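Local atomic coordinates of endoglucanase (Uncultured bacterium, PDB entry 3X17), a protein that probably hydrolyses internal beta-1,4-glucosidic bonds of cellulose, as an endoglucanase of glycoside hydrolase family 9. Residues L195-E199 with M284-F289; Y384-V388 with L402-I406; G423-L427 with E438-K442; M444-H450 with F551-H555. All coordinates share one frame; numbering follows the deposited sequence.

Overall arrangement
All four contacts lie in the glycoside hydrolase family 9 part of the chain, whose (alpha/alpha)6 barrel is built by packing successive helices against one another. Contacts 1 and 2, with centres 18 Å apart, are tied by a salt bridge from Lys196 NZ to Asp386 OD1 (2.8 Å). Contact 4 touches the other three: its Phe551 packs on Ala197 of contact 1, its Phe448 on Phe385 of contact 2 and its Val552 on Leu440 of contact 3. Contacts 3 and 4 share helix 435-452 and are centred 12 Å apart. The side chain of Phe289 in contact 1 stands about 9 Å from a bound calcium ion, and that of Tyr384 in contact 2 about 12 Å from one.

Contact 1 (L195-E199 with M284-F289); sequences LKAYE and MAARIF
Arg287 brings a single nitrogen to both oxygens of the Glu199 carboxylate: NH1 lies 2.9 Å from OE1 and 3.1 Å from OE2. The bond to OE2 uses that oxygen's syn lone pair, and the carboxylate and guanidinium planes are only 9° apart. Lys196 joins from a different direction, its NZ meeting OE1 of Glu199 at 2.7 Å from above the carboxylate plane. The carboxylate thus sits between two cations and pairs with both. Beside this network, the CD1 tip of Ile288 presses on CB of Leu195 (3.7 Å). Leu195 in turn forks over the opposing helix, CD1 against CB of Met284 (3.8 Å) and CD2 against CE1 of Phe289 (3.9 Å). What places the carboxylate is an extended Glu199 chain with CG trans to the backbone N (chi1 -169°), while Arg287 bends twice to meet it. A second shell holds the cations: Glu346 forms a salt bridge with Arg287 NH2, and Asp386 pairs with Lys196. Helices 184-200 and 272-288 run in similar directions, their segment axes 26° apart, with helix 221-235 packed against Leu195, Tyr198, Ala285 and Phe289, and helix 337-351 against Met284 and Arg287.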
loop_
_atom_site.group_PDB
_atom_site.type_symbol
_atom_site.label_atom_id
_atom_site.label_comp_id
_atom_site.label_asym_id
_atom_site.label_seq_id
_atom_site.Cartn_x
_atom_site.Cartn_y
_atom_site.Cartn_z
ATOM N N LEU A 195 0.521 -9.070 6.554
ATOM C CA LEU A 195 0.695 -10.453 6.968
ATOM C C LEU A 195 1.364 -11.234 5.842
ATOM O O LEU A 195 2.248 -12.063 6.080
ATOM C CB LEU A 195 -0.656 -11.106 7.300
ATOM C CG LEU A 195 -1.181 -10.915 8.727
ATOM C CD1 LEU A 195 -2.610 -11.442 8.788
ATOM C CD2 LEU A 195 -0.312 -11.639 9.766
ATOM N N LYS A 196 0.940 -10.959 4.613
ATOM C CA LYS A 196 1.441 -11.680 3.442
ATOM C C LYS A 196 2.883 -11.302 3.169
ATOM O O LYS A 196 3.664 -12.130 2.716
ATOM C CB LYS A 196 0.572 -11.324 2.228
ATOM C CG LYS A 196 0.613 -12.324 1.118
ATOM C CD LYS A 196 0.214 -13.720 1.601
ATOM C CE LYS A 196 0.850 -14.761 0.675
ATOM N NZ LYS A 196 0.735 -16.126 1.282
ATOM N N ALA A 197 3.204 -10.014 3.328
ATOM C CA ALA A 197 4.588 -9.572 3.279
ATOM C C ALA A 197 5.444 -10.412 4.231
ATOM O O ALA A 197 6.560 -10.810 3.884
ATOM C CB ALA A 197 4.700 -8.098 3.645
ATOM N N TYR A 198 4.982 -10.555 5.466
ATOM C CA TYR A 198 5.759 -11.277 6.435
ATOM C C TYR A 198 5.857 -12.747 6.066
ATOM O O TYR A 198 6.929 -13.322 6.099
ATOM C CB TYR A 198 5.218 -11.142 7.856
ATOM C CG TYR A 198 5.935 -12.104 8.800
ATOM C CD1 TYR A 198 7.198 -11.785 9.324
ATOM C CD2 TYR A 198 5.441 -13.387 9.015
ATOM C CE1 TYR A 198 7.881 -12.677 10.144
ATOM C CE2 TYR A 198 6.151 -14.313 9.782
ATOM C CZ TYR A 198 7.363 -13.950 10.332
ATOM O OH TYR A 198 8.031 -14.851 11.094
ATOM N N GLU A 199 4.739 -13.334 5.665
ATOM C CA GLU A 199 4.685 -14.748 5.310
ATOM C C GLU A 199 5.648 -15.109 4.173
ATOM O O GLU A 199 6.294 -16.138 4.208
ATOM C CB GLU A 199 3.256 -15.121 4.893
ATOM C CG GLU A 199 3.027 -16.621 4.750
ATOM C CD GLU A 199 1.560 -16.960 4.703
ATOM O OE1 GLU A 199 0.801 -16.270 3.976
ATOM O OE2 GLU A 199 1.158 -17.938 5.372
ATOM N N MET A 284 -6.139 -15.620 8.203
ATOM C CA MET A 284 -4.715 -15.465 7.917
ATOM C C MET A 284 -3.838 -15.382 9.170
ATOM O O MET A 284 -2.759 -15.935 9.200
ATOM C CB MET A 284 -4.458 -14.259 7.015
ATOM C CG MET A 284 -4.859 -14.507 5.584
ATOM S SD MET A 284 -4.820 -12.977 4.638
ATOM C CE MET A 284 -3.058 -12.884 4.293
ATOM N N ALA A 285 -4.242 -14.581 10.149
ATOM C CA ALA A 285 -3.406 -14.367 11.332
ATOM C C ALA A 285 -3.343 -15.655 12.132
ATOM O O ALA A 285 -2.334 -15.936 12.798
ATOM C CB ALA A 285 -3.972 -13.238 12.199
ATOM N N ALA A 286 -4.444 -16.402 12.112
ATOM C CA ALA A 286 -4.491 -17.679 12.817
ATOM C C ALA A 286 -3.387 -18.606 12.293
ATOM O O ALA A 286 -2.760 -19.324 13.065
ATOM C CB ALA A 286 -5.868 -18.327 12.670
ATOM N N ARG A 287 -3.142 -18.573 11.006
ATOM C CA ARG A 287 -2.147 -19.401 10.395
ATOM C C ARG A 287 -0.781 -18.846 10.696
ATOM O O ARG A 287 0.116 -19.563 10.996
ATOM C CB ARG A 287 -2.369 -19.484 8.886
ATOM C CG ARG A 287 -1.209 -19.992 8.084
ATOM C CD ARG A 287 -1.021 -19.220 6.811
ATOM N NE ARG A 287 -2.274 -19.078 6.149
ATOM C CZ ARG A 287 -2.619 -18.123 5.306
ATOM N NH1 ARG A 287 -1.802 -17.183 4.945
ATOM N NH2 ARG A 287 -3.817 -18.157 4.808
ATOM N N ILE A 288 -0.641 -17.550 10.619
ATOM C CA ILE A 288 0.679 -16.962 10.640
ATOM C C ILE A 288 1.220 -16.792 12.069
ATOM O O ILE A 288 2.436 -16.867 12.285
ATOM C CB ILE A 288 0.699 -15.638 9.833
ATOM C CG1 ILE A 288 0.596 -15.925 8.341
ATOM C CG2 ILE A 288 1.941 -14.842 10.090
ATOM C CD1 ILE A 288 0.250 -14.694 7.528
ATOM N N PHE A 289 0.337 -16.559 13.044
ATOM C CA PHE A 289 0.796 -16.246 14.415
ATOM C C PHE A 289 1.016 -17.533 15.187
ATOM O O PHE A 289 1.396 -17.484 16.349
ATOM C CB PHE A 289 -0.234 -15.395 15.192
ATOM C CG PHE A 289 -0.091 -13.921 14.982
ATOM C CD1 PHE A 289 -0.678 -13.307 13.882
ATOM C CD2 PHE A 289 0.602 -13.136 15.912
ATOM C CE1 PHE A 289 -0.526 -11.936 13.664
ATOM C CE2 PHE A 289 0.756 -11.760 15.703
ATOM C CZ PHE A 289 0.159 -11.159 14.590
#

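Contact 2 (Y384-V388 with L402-I406); sequences YFDYV and LVQRI
Leu402 reaches Tyr384 and Tyr387 together because its CG stands opposite the carbonyl carbon (chi1 -60°) and its two methyls then diverge, one to each ring. CD1 lies over one face of Tyr387, 3.6 Å from the ring centroid, in a CH-pi contact displaced toward the rim. CD2 meets the Tyr384 ring obliquely at CD2 of the tyrosine, 3.4 Å away. Tyr384, whose CG is likewise opposite its own carbonyl carbon, lays its ring across helix 396-418: the edge of the ring faces the carbonyl O of Leu402, Arg405 CB comes to within 3.6 Å of CE2, and Arg405 CD reaches the hydroxyl OH. Helices 381-390 and 396-418 follow one another in the chain, and the axes of segments 384-388 and 402-406 cross at -133°, so this apolar seam joins neighbouring helices of the (alpha/alpha)6 barrel just across a short connection. Val388 closes its far end. Its CG2 is pressed against CB of Leu402 at 3.4 Å, tighter than ordinary van der Waals contact, and its CG1 meets CG2 of Val403 (3.5 Å). Next to Val388, Ile406 brings its CD1 against the backbone of Phe385, 3.9 Å from CA. Both tyrosine hydroxyls are satisfied by backbone atoms beyond the two segments: Tyr384 OH bonds to Pro369 O, and Tyr387 OH to Asp395 N.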
loop_
_atom_site.group_PDB
_atom_site.type_symbol
_atom_site.label_atom_id
_atom_site.label_comp_id
_atom_site.label_asym_id
_atom_site.label_seq_id
_atom_site.Cartn_x
_atom_site.Cartn_y
_atom_site.Cartn_z
ATOM N N TYR A 384 -6.959 -16.093 -4.268
ATOM C CA TYR A 384 -6.373 -16.829 -5.392
ATOM C C TYR A 384 -5.009 -17.374 -4.997
ATOM O O TYR A 384 -4.751 -18.564 -5.126
ATOM C CB TYR A 384 -6.194 -15.902 -6.595
ATOM C CG TYR A 384 -7.405 -15.801 -7.478
ATOM C CD1 TYR A 384 -8.469 -14.956 -7.156
ATOM C CD2 TYR A 384 -7.437 -16.463 -8.699
ATOM C CE1 TYR A 384 -9.579 -14.832 -8.016
ATOM C CE2 TYR A 384 -8.507 -16.324 -9.557
ATOM C CZ TYR A 384 -9.583 -15.536 -9.210
ATOM O OH TYR A 384 -10.621 -15.418 -10.109
ATOM N N PHE A 385 -4.156 -16.496 -4.471
ATOM C CA PHE A 385 -2.766 -16.843 -4.208
ATOM C C PHE A 385 -2.660 -17.843 -3.072
ATOM O O PHE A 385 -1.835 -18.746 -3.124
ATOM C CB PHE A 385 -1.939 -15.591 -3.895
ATOM C CG PHE A 385 -0.439 -15.828 -3.889
ATOM C CD1 PHE A 385 0.267 -15.990 -5.096
ATOM C CD2 PHE A 385 0.253 -15.931 -2.690
ATOM C CE1 PHE A 385 1.627 -16.273 -5.090
ATOM C CE2 PHE A 385 1.623 -16.150 -2.679
ATOM C CZ PHE A 385 2.318 -16.316 -3.891
ATOM N N ASP A 386 -3.461 -17.654 -2.021
ATOM C CA ASP A 386 -3.324 -18.461 -0.807
ATOM C C ASP A 386 -3.904 -19.853 -1.027
ATOM O O ASP A 386 -3.344 -20.853 -0.572
ATOM C CB ASP A 386 -4.012 -17.793 0.386
ATOM C CG ASP A 386 -3.140 -16.735 1.033
ATOM O OD1 ASP A 386 -1.970 -16.592 0.592
ATOM O OD2 ASP A 386 -3.635 -15.995 1.915
ATOM N N TYR A 387 -5.006 -19.923 -1.757
ATOM C CA TYR A 387 -5.508 -21.202 -2.233
ATOM C C TYR A 387 -4.461 -22.036 -3.029
ATOM O O TYR A 387 -4.161 -23.173 -2.661
ATOM C CB TYR A 387 -6.745 -20.995 -3.097
ATOM C CG TYR A 387 -7.443 -22.300 -3.460
ATOM C CD1 TYR A 387 -6.835 -23.227 -4.318
ATOM C CD2 TYR A 387 -8.734 -22.565 -3.011
ATOM C CE1 TYR A 387 -7.483 -24.402 -4.689
ATOM C CE2 TYR A 387 -9.401 -23.730 -3.384
ATOM C CZ TYR A 387 -8.762 -24.660 -4.201
ATOM O OH TYR A 387 -9.424 -25.833 -4.540
ATOM N N VAL A 388 -3.930 -21.453 -4.111
ATOM C CA VAL A 388 -2.866 -22.059 -4.905
ATOM C C VAL A 388 -1.634 -22.449 -4.062
ATOM O O VAL A 388 -1.186 -23.594 -4.130
ATOM C CB VAL A 388 -2.475 -21.166 -6.152
ATOM C CG1 VAL A 388 -1.231 -21.705 -6.831
ATOM C CG2 VAL A 388 -3.645 -21.107 -7.179
ATOM N N LEU A 402 -7.252 -20.953 -10.887
ATOM C CA LEU A 402 -6.654 -19.901 -10.079
ATOM C C LEU A 402 -5.266 -19.544 -10.586
ATOM O O LEU A 402 -4.941 -18.359 -10.743
ATOM C CB LEU A 402 -6.605 -20.331 -8.609
ATOM C CG LEU A 402 -7.981 -20.630 -7.990
ATOM C CD1 LEU A 402 -7.879 -21.057 -6.538
ATOM C CD2 LEU A 402 -8.955 -19.470 -8.173
ATOM N N VAL A 403 -4.490 -20.567 -10.946
ATOM C CA VAL A 403 -3.118 -20.357 -11.399
ATOM C C VAL A 403 -3.130 -19.530 -12.676
ATOM O O VAL A 403 -2.430 -18.516 -12.782
ATOM C CB VAL A 403 -2.332 -21.704 -11.604
ATOM C CG1 VAL A 403 -1.079 -21.469 -12.422
ATOM C CG2 VAL A 403 -1.923 -22.314 -10.252
ATOM N N GLN A 404 -3.899 -19.997 -13.659
ATOM C CA GLN A 404 -4.041 -19.306 -14.943
ATOM C C GLN A 404 -4.438 -17.814 -14.791
ATOM O O GLN A 404 -3.901 -16.945 -15.485
ATOM C CB GLN A 404 -5.073 -20.055 -15.803
ATOM C CG GLN A 404 -5.634 -19.230 -16.961
ATOM C CD GLN A 404 -7.126 -18.929 -16.836
ATOM O OE1 GLN A 404 -7.674 -18.148 -17.627
ATOM N NE2 GLN A 404 -7.795 -19.549 -15.853
ATOM N N ARG A 405 -5.395 -17.518 -13.907
ATOM C CA ARG A 405 -5.746 -16.130 -13.628
ATOM C C ARG A 405 -4.601 -15.334 -13.008
ATOM O O ARG A 405 -4.349 -14.191 -13.400
ATOM C CB ARG A 405 -7.024 -16.046 -12.800
ATOM C CG ARG A 405 -8.163 -16.813 -13.438
ATOM C CD ARG A 405 -9.455 -16.046 -13.424
ATOM N NE ARG A 405 -10.145 -16.126 -14.708
ATOM C CZ ARG A 405 -10.963 -17.111 -15.091
ATOM N NH1 ARG A 405 -11.190 -18.173 -14.307
ATOM N NH2 ARG A 405 -11.551 -17.037 -16.283
ATOM N N ILE A 406 -3.826 -15.972 -12.137
ATOM C CA ILE A 406 -2.684 -15.292 -11.534
ATOM C C ILE A 406 -1.648 -14.902 -12.596
ATOM O O ILE A 406 -1.142 -13.768 -12.604
ATOM C CB ILE A 406 -2.043 -16.144 -10.424
ATOM C CG1 ILE A 406 -2.993 -16.244 -9.232
ATOM C CG2 ILE A 406 -0.703 -15.544 -9.982
ATOM C CD1 ILE A 406 -2.543 -17.209 -8.132
#

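Contact 3 (G423-L427 with E438-K442); sequences GVPIL and EALAK
The puckered Pro425 ring lies against the aliphatic part of Lys442 and the methyl of Ala439: ring atom CG is 3.8 Å from CD of the lysine, while ring atom CD is 4.2 Å from CB of the alanine. The carboxylate of Glu438, a truly flat group, turns OE2 toward CG1 of Ile426 (4.1 Å). Lys442 is extended beyond CG, and with CG opposite the carbonyl carbon (chi1 -73°) it runs along the proline until NZ meets the Pro425 carbonyl O at 2.8 Å. The approach is nearly along the C=O axis, the C=O...N angle being 160°. The same NZ forms a salt bridge with Glu438 OE2, one helical turn back, at 3.5 Å. Pro425 is the centre of an inverse gamma turn, in which Ile426 N bonds weakly to Val424 O, and the turn directs the proline carbonyl at the helix. On the remaining flank, Val424 CG2 packs on Ala439 CB (4.1 Å). The loop between helices 396-418 and 435-452 is thereby folded back onto the second of them, with Val413 of the first packing on both Pro425 and Lys442. A methionine in place of Lys442 would probably leave the Pro425 carbonyl without its donor and the Glu438 carboxylate without this cation. The chemistry implies that one ammonium group serves two ends: it grips a loop carbonyl through a direct bond and is itself probably steadied by the acid from its own helix.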
loop_
_atom_site.group_PDB
_atom_site.type_symbol
_atom_site.label_atom_id
_atom_site.label_comp_id
_atom_site.label_asym_id
_atom_site.label_seq_id
_atom_site.Cartn_x
_atom_site.Cartn_y
_atom_site.Cartn_z
ATOM N N GLY A 423 7.711 3.356 -16.315
ATOM C CA GLY A 423 7.510 2.119 -15.566
ATOM C C GLY A 423 6.123 1.932 -14.965
ATOM O O GLY A 423 5.670 0.812 -14.820
ATOM N N VAL A 424 5.438 3.027 -14.640
ATOM C CA VAL A 424 4.169 2.943 -13.897
ATOM C C VAL A 424 3.102 2.330 -14.782
ATOM O O VAL A 424 2.915 2.767 -15.907
ATOM C CB VAL A 424 3.702 4.328 -13.354
ATOM C CG1 VAL A 424 3.565 5.349 -14.475
ATOM C CG2 VAL A 424 2.360 4.187 -12.617
ATOM N N PRO A 425 2.497 1.220 -14.333
ATOM C CA PRO A 425 1.579 0.450 -15.181
ATOM C C PRO A 425 0.188 1.051 -15.237
ATOM O O PRO A 425 -0.813 0.334 -15.115
ATOM C CB PRO A 425 1.561 -0.941 -14.524
ATOM C CG PRO A 425 2.055 -0.717 -13.124
ATOM C CD PRO A 425 2.622 0.647 -12.984
ATOM N N ILE A 426 0.133 2.340 -15.551
ATOM C CA ILE A 426 -1.118 3.068 -15.557
ATOM C C ILE A 426 -1.107 4.040 -16.729
ATOM O O ILE A 426 -0.165 4.812 -16.888
ATOM C CB ILE A 426 -1.322 3.845 -14.230
ATOM C CG1 ILE A 426 -1.233 2.873 -13.040
ATOM C CG2 ILE A 426 -2.662 4.551 -14.242
ATOM C CD1 ILE A 426 -1.121 3.548 -11.660
ATOM N N LEU A 427 -2.123 3.970 -17.579
ATOM C CA LEU A 427 -2.159 4.857 -18.750
ATOM C C LEU A 427 -2.888 6.163 -18.437
ATOM O O LEU A 427 -3.778 6.209 -17.564
ATOM C CB LEU A 427 -2.815 4.161 -19.941
ATOM C CG LEU A 427 -2.232 2.816 -20.404
ATOM C CD1 LEU A 427 -3.063 2.256 -21.535
ATOM C CD2 LEU A 427 -0.773 2.996 -20.845
ATOM N N GLU A 438 -2.147 1.693 -6.401
ATOM C CA GLU A 438 -2.481 0.851 -7.550
ATOM C C GLU A 438 -1.234 0.370 -8.318
ATOM O O GLU A 438 -1.147 -0.810 -8.687
ATOM C CB GLU A 438 -3.454 1.609 -8.487
ATOM C CG GLU A 438 -3.816 0.856 -9.756
ATOM C CD GLU A 438 -4.818 1.598 -10.649
ATOM O OE1 GLU A 438 -5.628 2.412 -10.135
ATOM O OE2 GLU A 438 -4.837 1.304 -11.862
ATOM N N ALA A 439 -0.249 1.257 -8.483
ATOM C CA ALA A 439 1.043 0.873 -9.073
ATOM C C ALA A 439 1.671 -0.240 -8.253
ATOM O O ALA A 439 2.143 -1.248 -8.801
ATOM C CB ALA A 439 1.985 2.054 -9.123
ATOM N N LEU A 440 1.771 -0.014 -6.952
ATOM C CA LEU A 440 2.490 -0.953 -6.113
ATOM C C LEU A 440 1.714 -2.263 -5.992
ATOM O O LEU A 440 2.312 -3.345 -5.946
ATOM C CB LEU A 440 2.782 -0.343 -4.749
ATOM C CG LEU A 440 3.973 0.624 -4.692
ATOM C CD1 LEU A 440 3.855 1.463 -3.409
ATOM C CD2 LEU A 440 5.321 -0.137 -4.698
ATOM N N ALA A 441 0.387 -2.174 -5.948
ATOM C CA ALA A 441 -0.472 -3.359 -5.894
ATOM C C ALA A 441 -0.321 -4.180 -7.181
ATOM O O ALA A 441 -0.437 -5.401 -7.142
ATOM C CB ALA A 441 -1.939 -2.956 -5.705
ATOM N N LYS A 442 -0.150 -3.504 -8.316
ATOM C CA LYS A 442 0.172 -4.190 -9.570
ATOM C C LYS A 442 1.577 -4.791 -9.563
ATOM O O LYS A 442 1.803 -5.851 -10.146
ATOM C CB LYS A 442 0.008 -3.266 -10.782
ATOM C CG LYS A 442 -1.431 -2.962 -11.139
ATOM C CD LYS A 442 -1.511 -1.874 -12.256
ATOM C CE LYS A 442 -2.941 -1.824 -12.850
ATOM N NZ LYS A 442 -3.059 -0.841 -13.993
#

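Contact 4 (M444-H450 with F551-H555); sequences MLLLFAH and FVAAH
Met444 and Val552 mark the closest backbone approach, with CA atoms 6.4 Å apart, where segments 444-450 and 551-555 converge; their axes come within 10.6 Å and cross at 45°, leaving room for full side chains between the helices. Two of these chains lie over rings. Met444 CG sits over one face of Phe551, 3.9 Å from the ring centroid, and SD stands farther off above the same ring, 4.7 Å from the centroid, in a Met-aromatic contact. The methionine bends at its last torsion, chi3 -65°, so that CE swings back to Phe551 CB (4.0 Å). Leu447 lies over His555 in a second CH-pi contact: its CD2 is centred over the imidazole, 3.6 Å from the centroid and almost on the ring normal, while CD1 packs on CB of the histidine (3.7 Å). Segments 444-450 and 551-555, about a hundred residues apart in sequence, lie on helices 435-452 and 543-558, which the (alpha/alpha)6 barrel sets side by side, and Lys196, Ala197 and Leu200 of helix 184-200 also pack on the Phe551 ring. Phe448 CE1 meets Phe551 CZ at 3.8 Å, with the two rings strongly inclined to each other. His450 CD2 touches His555 CE1 more loosely, and its ND1 is hydrogen-bonded by Arg455 N. His555 ND1 bonds to the hydroxyl of Tyr201, whereas its NE2 has a weak bond to Glu459. An alanine in place of His555 would probably leave Leu447 CD2 without the ring it covers and the Tyr201 hydroxyl without this partner. Tyr201 also meets the Phe551 ring edge-to-face.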
loop_
_atom_site.group_PDB
_atom_site.type_symbol
_atom_site.label_atom_id
_atom_site.label_comp_id
_atom_site.label_asym_id
_atom_site.label_seq_id
_atom_site.Cartn_x
_atom_site.Cartn_y
_atom_site.Cartn_z
ATOM N N MET A 444 2.717 -6.011 -6.851
ATOM C CA MET A 444 2.373 -7.215 -6.094
ATOM C C MET A 444 1.846 -8.347 -6.994
ATOM O O MET A 444 2.237 -9.468 -6.810
ATOM C CB MET A 444 1.366 -6.897 -4.974
ATOM C CG MET A 444 1.102 -8.073 -4.016
ATOM S SD MET A 444 -0.360 -7.778 -2.985
ATOM C CE MET A 444 0.166 -6.372 -2.017
ATOM N N LEU A 445 0.996 -8.060 -7.975
ATOM C CA LEU A 445 0.555 -9.134 -8.877
ATOM C C LEU A 445 1.690 -9.709 -9.727
ATOM O O LEU A 445 1.746 -10.929 -9.940
ATOM C CB LEU A 445 -0.629 -8.734 -9.768
ATOM C CG LEU A 445 -1.861 -8.120 -9.091
ATOM C CD1 LEU A 445 -2.846 -7.672 -10.154
ATOM C CD2 LEU A 445 -2.504 -9.064 -8.079
ATOM N N LEU A 446 2.613 -8.854 -10.169
ATOM C CA LEU A 446 3.838 -9.329 -10.835
ATOM C C LEU A 446 4.632 -10.263 -9.927
ATOM O O LEU A 446 4.996 -11.363 -10.341
ATOM C CB LEU A 446 4.735 -8.164 -11.266
ATOM C CG LEU A 446 4.119 -7.247 -12.323
ATOM C CD1 LEU A 446 4.838 -5.897 -12.343
ATOM C CD2 LEU A 446 4.178 -7.907 -13.700
ATOM N N LEU A 447 4.789 -9.887 -8.662
ATOM C CA LEU A 447 5.500 -10.729 -7.744
ATOM C C LEU A 447 4.763 -12.023 -7.431
ATOM O O LEU A 447 5.402 -13.020 -7.124
ATOM C CB LEU A 447 5.861 -9.984 -6.456
ATOM C CG LEU A 447 6.887 -8.854 -6.606
ATOM C CD1 LEU A 447 7.055 -8.088 -5.292
ATOM C CD2 LEU A 447 8.229 -9.358 -7.136
ATOM N N PHE A 448 3.433 -12.015 -7.435
ATOM C CA PHE A 448 2.702 -13.273 -7.194
ATOM C C PHE A 448 3.036 -14.280 -8.320
ATOM O O PHE A 448 3.283 -15.454 -8.056
ATOM C CB PHE A 448 1.193 -13.059 -7.168
ATOM C CG PHE A 448 0.660 -12.470 -5.867
ATOM C CD1 PHE A 448 1.437 -12.439 -4.713
ATOM C CD2 PHE A 448 -0.633 -11.978 -5.803
ATOM C CE1 PHE A 448 0.933 -11.904 -3.521
ATOM C CE2 PHE A 448 -1.164 -11.474 -4.598
ATOM C CZ PHE A 448 -0.373 -11.437 -3.465
ATOM N N ALA A 449 2.975 -13.806 -9.557
ATOM C CA ALA A 449 3.242 -14.616 -10.739
ATOM C C ALA A 449 4.700 -15.079 -10.752
ATOM O O ALA A 449 4.980 -16.268 -10.872
ATOM C CB ALA A 449 2.901 -13.810 -12.035
ATOM N N HIS A 450 5.603 -14.158 -10.467
ATOM C CA HIS A 450 7.005 -14.481 -10.255
ATOM C C HIS A 450 7.200 -15.608 -9.243
ATOM O O HIS A 450 8.125 -16.414 -9.365
ATOM C CB HIS A 450 7.778 -13.242 -9.803
ATOM C CG HIS A 450 9.235 -13.499 -9.552
ATOM N ND1 HIS A 450 10.114 -13.846 -10.560
ATOM C CD2 HIS A 450 9.959 -13.492 -8.406
ATOM C CE1 HIS A 450 11.332 -13.962 -10.055
ATOM N NE2 HIS A 450 11.257 -13.803 -8.744
ATOM N N PHE A 551 4.856 -4.519 1.231
ATOM C CA PHE A 551 5.009 -5.789 0.497
ATOM C C PHE A 551 6.128 -5.772 -0.547
ATOM O O PHE A 551 7.048 -6.609 -0.512
ATOM C CB PHE A 551 3.689 -6.248 -0.131
ATOM C CG PHE A 551 3.770 -7.619 -0.781
ATOM C CD1 PHE A 551 4.187 -7.758 -2.097
ATOM C CD2 PHE A 551 3.462 -8.764 -0.060
ATOM C CE1 PHE A 551 4.262 -9.009 -2.695
ATOM C CE2 PHE A 551 3.550 -10.013 -0.644
ATOM C CZ PHE A 551 3.934 -10.135 -1.971
ATOM N N VAL A 552 6.100 -4.779 -1.427
ATOM C CA VAL A 552 7.056 -4.755 -2.521
ATOM C C VAL A 552 8.462 -4.453 -2.005
ATOM O O VAL A 552 9.430 -5.112 -2.397
ATOM C CB VAL A 552 6.626 -3.806 -3.675
ATOM C CG1 VAL A 552 7.628 -3.873 -4.814
ATOM C CG2 VAL A 552 5.263 -4.219 -4.198
ATOM N N ALA A 553 8.536 -3.598 -0.986
ATOM C CA ALA A 553 9.805 -3.235 -0.396
ATOM C C ALA A 553 10.418 -4.465 0.281
ATOM O O ALA A 553 11.650 -4.685 0.206
ATOM C CB ALA A 553 9.623 -2.110 0.606
ATOM N N ALA A 554 9.572 -5.257 0.939
ATOM C CA ALA A 554 10.067 -6.446 1.639
ATOM C C ALA A 554 10.665 -7.477 0.656
ATOM O O ALA A 554 11.685 -8.099 0.950
ATOM C CB ALA A 554 8.970 -7.077 2.483
ATOM N N HIS A 555 10.060 -7.616 -0.523
ATOM C CA HIS A 555 10.646 -8.438 -1.571
ATOM C C HIS A 555 12.101 -8.037 -1.880
ATOM O O HIS A 555 12.991 -8.882 -1.957
ATOM C CB HIS A 555 9.809 -8.402 -2.848
ATOM C CG HIS A 555 10.367 -9.265 -3.946
ATOM N ND1 HIS A 555 9.964 -10.571 -4.150
ATOM C CD2 HIS A 555 11.349 -9.027 -4.852
ATOM C CE1 HIS A 555 10.663 -11.092 -5.144
ATOM N NE2 HIS A 555 11.509 -10.180 -5.586
#